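Local structure of periplasmic binding protein (Veillonella parvula, 4LJS) at residues V24-F29 and L161-N166; E34-T39 and A134-A139. The protein probably binds a small ligand, such as a metal chelate, outside the cytoplasmic membrane and hands it to an ABC-type importer. One frame throughout, in Å; residues are numbered along the deposited sequence.

Contact 1. Residues V24-F29 and L161-N166; sequences VTIESF and LGRIFN
NH1 of R163 reaches the carbonyl oxygen of T25 at 3.0 Å, but the bond is weak: the N-H...O angle is 125°, and the oxygen lies obliquely to the guanidinium plane. The arginine leaves the last turn of its helix and bends back over the strand through chi3 (66°), which swings the guanidinium above V24 and T25 instead of letting the chain run straight outward. V24 lies beneath the group. Its CG1, held anti to the backbone N (chi1 165°), sits 3.7 Å from the guanidinium plane on one face, displaced toward the rim, while CG2 packs against the backbone oxygen of R163. I26 passes the arginine in the opposite direction, bringing CD1 to 3.6 Å from NH1. Deeper in, I26 and I164 cross at about a right angle, CG1 against CG1 at 3.9 Å, and make the apolar part of the contact. A leucine in place of R163 would probably leave the T25 carbonyl without this donor and V24 CG1 without the flat group that covers it. Just beyond, N166, with positive phi, ends the helix in a Schellman motif. Segment 24-29, part of strand 19-29, packs against the C-terminal end of helix 151-164, with I164 also touching Y40 of the partner strand, while L161 packs on T57 of helix 52-60 and on Y137 of strand 135-138.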
loop_
_atom_site.group_PDB
_atom_site.type_symbol
_atom_site.label_atom_id
_atom_site.label_comp_id
_atom_site.label_asym_id
_atom_site.label_seq_id
_atom_site.Cartn_x
_atom_site.Cartn_y
_atom_site.Cartn_z
ATOM N N VAL A 24 20.770 -14.826 1.952
ATOM C CA VAL A 24 19.514 -14.407 2.551
ATOM C C VAL A 24 18.393 -15.366 2.177
ATOM O O VAL A 24 18.120 -15.596 1.001
ATOM C CB VAL A 24 19.135 -12.974 2.110
ATOM C CG1 VAL A 24 17.676 -12.682 2.416
ATOM C CG2 VAL A 24 20.049 -11.958 2.777
ATOM N N THR A 25 17.756 -15.931 3.192
ATOM C CA THR A 25 16.621 -16.815 2.990
ATOM C C THR A 25 15.328 -16.077 3.336
ATOM O O THR A 25 15.182 -15.542 4.428
ATOM C CB THR A 25 16.761 -18.085 3.842
ATOM O OG1 THR A 25 17.692 -18.973 3.214
ATOM C CG2 THR A 25 15.430 -18.786 3.982
ATOM N N ILE A 26 14.403 -16.039 2.389
ATOM C CA ILE A 26 13.156 -15.311 2.560
ATOM C C ILE A 26 11.967 -16.258 2.449
ATOM O O ILE A 26 11.946 -17.139 1.587
ATOM C CB ILE A 26 13.014 -14.206 1.483
ATOM C CG1 ILE A 26 14.051 -13.099 1.702
ATOM C CG2 ILE A 26 11.594 -13.626 1.466
ATOM C CD1 ILE A 26 13.932 -12.405 3.051
ATOM N N GLU A 27 10.985 -16.078 3.329
ATOM C CA GLU A 27 9.719 -16.787 3.217
ATOM C C GLU A 27 8.614 -15.909 2.615
ATOM O O GLU A 27 8.360 -14.793 3.075
ATOM C CB GLU A 27 9.267 -17.316 4.579
ATOM C CG GLU A 27 7.858 -17.895 4.561
ATOM C CD GLU A 27 7.399 -18.356 5.926
ATOM O OE1 GLU A 27 6.814 -17.534 6.664
ATOM O OE2 GLU A 27 7.620 -19.537 6.260
ATOM N N SER A 28 7.955 -16.432 1.588
ATOM C CA SER A 28 6.816 -15.766 0.970
ATOM C C SER A 28 5.717 -16.810 0.811
ATOM O O SER A 28 5.877 -17.948 1.263
ATOM C CB SER A 28 7.217 -15.168 -0.379
ATOM O OG SER A 28 6.268 -14.219 -0.849
ATOM N N PHE A 29 4.603 -16.434 0.190
ATOM C CA PHE A 29 3.459 -17.342 0.063
ATOM C C PHE A 29 2.834 -17.253 -1.323
ATOM O O PHE A 29 2.708 -16.170 -1.885
ATOM C CB PHE A 29 2.372 -17.003 1.093
ATOM C CG PHE A 29 2.857 -16.989 2.509
ATOM C CD1 PHE A 29 3.520 -15.879 3.018
ATOM C CD2 PHE A 29 2.641 -18.085 3.339
ATOM C CE1 PHE A 29 3.972 -15.866 4.327
ATOM C CE2 PHE A 29 3.088 -18.080 4.646
ATOM C CZ PHE A 29 3.755 -16.965 5.142
ATOM N N LEU A 161 12.151 -6.967 1.606
ATOM C CA LEU A 161 12.783 -6.324 0.466
ATOM C C LEU A 161 14.121 -5.720 0.896
ATOM O O LEU A 161 15.105 -5.812 0.173
ATOM C CB LEU A 161 11.849 -5.291 -0.166
ATOM C CG LEU A 161 10.669 -5.935 -0.914
ATOM C CD1 LEU A 161 9.673 -4.894 -1.409
ATOM C CD2 LEU A 161 11.166 -6.792 -2.082
ATOM N N GLY A 162 14.159 -5.140 2.093
ATOM C CA GLY A 162 15.405 -4.659 2.662
ATOM C C GLY A 162 16.496 -5.719 2.715
ATOM O O GLY A 162 17.644 -5.453 2.359
ATOM N N ARG A 163 16.147 -6.928 3.152
ATOM C CA ARG A 163 17.120 -8.019 3.188
ATOM C C ARG A 163 17.560 -8.438 1.779
ATOM O O ARG A 163 18.741 -8.689 1.534
ATOM C CB ARG A 163 16.570 -9.236 3.940
ATOM C CG ARG A 163 16.289 -9.012 5.410
ATOM C CD ARG A 163 15.820 -10.307 6.072
ATOM N NE ARG A 163 16.878 -11.317 6.102
ATOM C CZ ARG A 163 16.666 -12.628 6.177
ATOM N NH1 ARG A 163 15.426 -13.101 6.218
ATOM N NH2 ARG A 163 17.694 -13.469 6.202
ATOM N N ILE A 164 16.605 -8.519 0.861
ATOM C CA ILE A 164 16.903 -8.913 -0.511
ATOM C C ILE A 164 17.882 -7.936 -1.177
ATOM O O ILE A 164 18.805 -8.356 -1.871
ATOM C CB ILE A 164 15.606 -9.064 -1.348
ATOM C CG1 ILE A 164 14.790 -10.262 -0.850
ATOM C CG2 ILE A 164 15.922 -9.227 -2.835
ATOM C CD1 ILE A 164 13.463 -10.456 -1.582
ATOM N N PHE A 165 17.711 -6.640 -0.924
ATOM C CA PHE A 165 18.532 -5.621 -1.580
ATOM C C PHE A 165 19.699 -5.105 -0.765
ATOM O O PHE A 165 20.290 -4.081 -1.115
ATOM C CB PHE A 165 17.659 -4.452 -2.027
ATOM C CG PHE A 165 16.774 -4.791 -3.179
ATOM C CD1 PHE A 165 17.242 -4.695 -4.467
ATOM C CD2 PHE A 165 15.490 -5.257 -2.968
ATOM C CE1 PHE A 165 16.436 -5.028 -5.535
ATOM C CE2 PHE A 165 14.681 -5.591 -4.027
ATOM C CZ PHE A 165 15.154 -5.482 -5.314
ATOM N N ASN A 166 20.035 -5.822 0.305
ATOM C CA ASN A 166 21.028 -5.366 1.276
ATOM C C ASN A 166 20.812 -3.915 1.726
ATOM O O ASN A 166 21.754 -3.121 1.784
ATOM C CB ASN A 166 22.452 -5.549 0.740
ATOM C CG ASN A 166 23.491 -5.494 1.844
ATOM O OD1 ASN A 166 23.248 -5.961 2.955
ATOM N ND2 ASN A 166 24.643 -4.903 1.550
#

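Contact 2. Residues E34-T39 and A134-A139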
loop_
_atom_site.group_PDB
_atom_site.type_symbol
_atom_site.label_atom_id
_atom_site.label_comp_id
_atom_site.label_asym_id
_atom_site.label_seq_id
_atom_site.Cartn_x
_atom_site.Cartn_y
_atom_site.Cartn_z
ATOM N N GLU A 34 0.272 -21.248 2.424
ATOM C CA GLU A 34 1.128 -22.012 1.515
ATOM C C GLU A 34 2.454 -21.297 1.243
ATOM O O GLU A 34 2.579 -20.554 0.269
ATOM C CB GLU A 34 0.386 -22.327 0.210
ATOM C CG GLU A 34 -0.758 -23.336 0.390
ATOM C CD GLU A 34 -1.539 -23.579 -0.892
ATOM O OE1 GLU A 34 -1.005 -23.289 -1.983
ATOM O OE2 GLU A 34 -2.691 -24.049 -0.808
ATOM N N PRO A 35 3.453 -21.525 2.114
ATOM C CA PRO A 35 4.730 -20.814 2.016
ATOM C C PRO A 35 5.701 -21.459 1.038
ATOM O O PRO A 35 5.645 -22.662 0.779
ATOM C CB PRO A 35 5.291 -20.927 3.438
ATOM C CG PRO A 35 4.768 -22.259 3.924
ATOM C CD PRO A 35 3.404 -22.424 3.286
ATOM N N PHE A 36 6.594 -20.646 0.494
ATOM C CA PHE A 36 7.725 -21.170 -0.251
ATOM C C PHE A 36 8.945 -20.378 0.164
ATOM O O PHE A 36 8.834 -19.238 0.615
ATOM C CB PHE A 36 7.502 -21.110 -1.767
ATOM C CG PHE A 36 7.482 -19.716 -2.334
ATOM C CD1 PHE A 36 6.341 -18.926 -2.234
ATOM C CD2 PHE A 36 8.594 -19.201 -2.987
ATOM C CE1 PHE A 36 6.314 -17.641 -2.774
ATOM C CE2 PHE A 36 8.579 -17.919 -3.530
ATOM C CZ PHE A 36 7.436 -17.137 -3.427
ATOM N N GLU A 37 10.108 -20.996 0.033
ATOM C CA GLU A 37 11.333 -20.392 0.503
ATOM C C GLU A 37 12.215 -20.064 -0.684
ATOM O O GLU A 37 12.276 -20.826 -1.646
ATOM C CB GLU A 37 12.049 -21.355 1.441
ATOM C CG GLU A 37 12.834 -20.681 2.526
ATOM C CD GLU A 37 13.267 -21.654 3.600
ATOM O OE1 GLU A 37 14.005 -22.614 3.280
ATOM O OE2 GLU A 37 12.857 -21.461 4.765
ATOM N N SER A 38 12.889 -18.922 -0.607
ATOM C CA SER A 38 13.803 -18.482 -1.647
ATOM C C SER A 38 15.113 -18.042 -1.023
ATOM O O SER A 38 15.123 -17.383 0.019
ATOM C CB SER A 38 13.192 -17.321 -2.428
ATOM O OG SER A 38 11.923 -17.690 -2.933
ATOM N N THR A 39 16.217 -18.413 -1.661
ATOM C CA THR A 39 17.536 -18.035 -1.174
ATOM C C THR A 39 18.231 -17.095 -2.151
ATOM O O THR A 39 18.298 -17.362 -3.348
ATOM C CB THR A 39 18.416 -19.267 -0.908
ATOM O OG1 THR A 39 17.861 -20.018 0.177
ATOM C CG2 THR A 39 19.824 -18.843 -0.543
ATOM N N ALA A 134 15.758 -17.296 -11.429
ATOM C CA ALA A 134 15.221 -16.053 -10.901
ATOM C C ALA A 134 14.427 -16.353 -9.642
ATOM O O ALA A 134 14.031 -17.495 -9.395
ATOM C CB ALA A 134 14.336 -15.367 -11.925
ATOM N N ASN A 135 14.204 -15.318 -8.846
ATOM C CA ASN A 135 13.388 -15.438 -7.650
ATOM C C ASN A 135 12.075 -14.686 -7.780
ATOM O O ASN A 135 11.936 -13.790 -8.620
ATOM C CB ASN A 135 14.169 -14.945 -6.438
ATOM C CG ASN A 135 15.209 -15.935 -6.001
ATOM O OD1 ASN A 135 14.893 -17.100 -5.761
ATOM N ND2 ASN A 135 16.462 -15.500 -5.931
ATOM N N VAL A 136 11.112 -15.063 -6.946
ATOM C CA VAL A 136 9.807 -14.404 -6.905
ATOM C C VAL A 136 9.497 -14.011 -5.459
ATOM O O VAL A 136 9.701 -14.802 -4.539
ATOM C CB VAL A 136 8.696 -15.333 -7.437
ATOM C CG1 VAL A 136 7.305 -14.725 -7.211
ATOM C CG2 VAL A 136 8.925 -15.647 -8.916
ATOM N N TYR A 137 9.046 -12.778 -5.260
ATOM C CA TYR A 137 8.571 -12.352 -3.954
ATOM C C TYR A 137 7.147 -11.831 -4.076
ATOM O O TYR A 137 6.852 -11.005 -4.938
ATOM C CB TYR A 137 9.481 -11.289 -3.327
ATOM C CG TYR A 137 9.006 -10.883 -1.952
ATOM C CD1 TYR A 137 9.219 -11.711 -0.857
ATOM C CD2 TYR A 137 8.320 -9.689 -1.750
ATOM C CE1 TYR A 137 8.778 -11.361 0.409
ATOM C CE2 TYR A 137 7.868 -9.326 -0.476
ATOM C CZ TYR A 137 8.101 -10.170 0.596
ATOM O OH TYR A 137 7.661 -9.833 1.862
ATOM N N ILE A 138 6.277 -12.327 -3.201
ATOM C CA ILE A 138 4.850 -12.033 -3.255
ATOM C C ILE A 138 4.397 -11.271 -2.001
ATOM O O ILE A 138 4.720 -11.667 -0.881
ATOM C CB ILE A 138 4.059 -13.354 -3.406
ATOM C CG1 ILE A 138 4.365 -13.977 -4.771
ATOM C CG2 ILE A 138 2.558 -13.129 -3.231
ATOM C CD1 ILE A 138 3.856 -15.397 -4.935
ATOM N N ALA A 139 3.668 -10.172 -2.189
ATOM C CA ALA A 139 3.135 -9.414 -1.051
ATOM C C ALA A 139 2.146 -10.253 -0.246
ATOM O O ALA A 139 1.120 -10.690 -0.772
ATOM C CB ALA A 139 2.462 -8.147 -1.525
HETATM O O HOH W 1 11.945 -17.543 -5.391
HETATM O O HOH W 2 15.438 -19.718 -4.545
#
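F36 carries the apolar part of this contact, against I138 and, more loosely, V136. Its CE1 lies 4.0 Å from CD1 of I138, the two side chains crossing at about a right angle. The phenylalanine takes the crowded position between backbone N and carbonyl carbon (chi1 69°), and its ring descends from strand 34-39 onto the other strand. F36 CZ comes within 4.5 Å of V136 CG1. P126, from helix 126-130, also touches the ring.

The backbone oxygen of V136 meets the rim of the same ring, close to its plane and 3.4 Å from F36 CZ, a polar atom set against aromatic C-H groups. This carbonyl belongs to an edge strand of the parallel sheet of order 2-1-3-4, consistent with the core of the N-terminal lobe in two-lobed, chelatase-like binding proteins. N135 and Y137 pair there with strand 110-113, so V136 turns its N and O toward the hairpin of strands 19-29 and 34-40. The hairpin does not extend the sheet: the axes of the two strand segments make an angle of 130° and come no closer than 7.8 Å, with no direct hydrogen bond between the segments.

Two waters bridge the polar groups instead. One accepts from V136 N at 3.0 Å and donates to N135 OD1; its approach to S38 OG is unusually short and doubtful in geometry. The second also donates to N135 OD1, at 2.9 Å, and takes a longer bond from T39 N. CB of S38 packs 3.7 Å from N135 OD1.

How the contacts relate
The two contacts hold the same two-stranded hairpin to the N-terminal lobe, strand 24-29 resting on helix 151-164 through contact 1 and strand 34-39 on the edge strand 135-138 through contact 2; backbone bonds of I26 with S38 and of S28 with F36 tie them together. Both are partly buried, and each mixes buried residues with more exposed ones. Contact 1 meets a helix end, where an arginine lies over aliphatic groups and the sole direct bond is weak. Contact 2 meets a sheet edge, where an aromatic ring packs and ordered water bridges the polar groups. S28 OG, bonded to I138 N, links the first strand directly to that same edge.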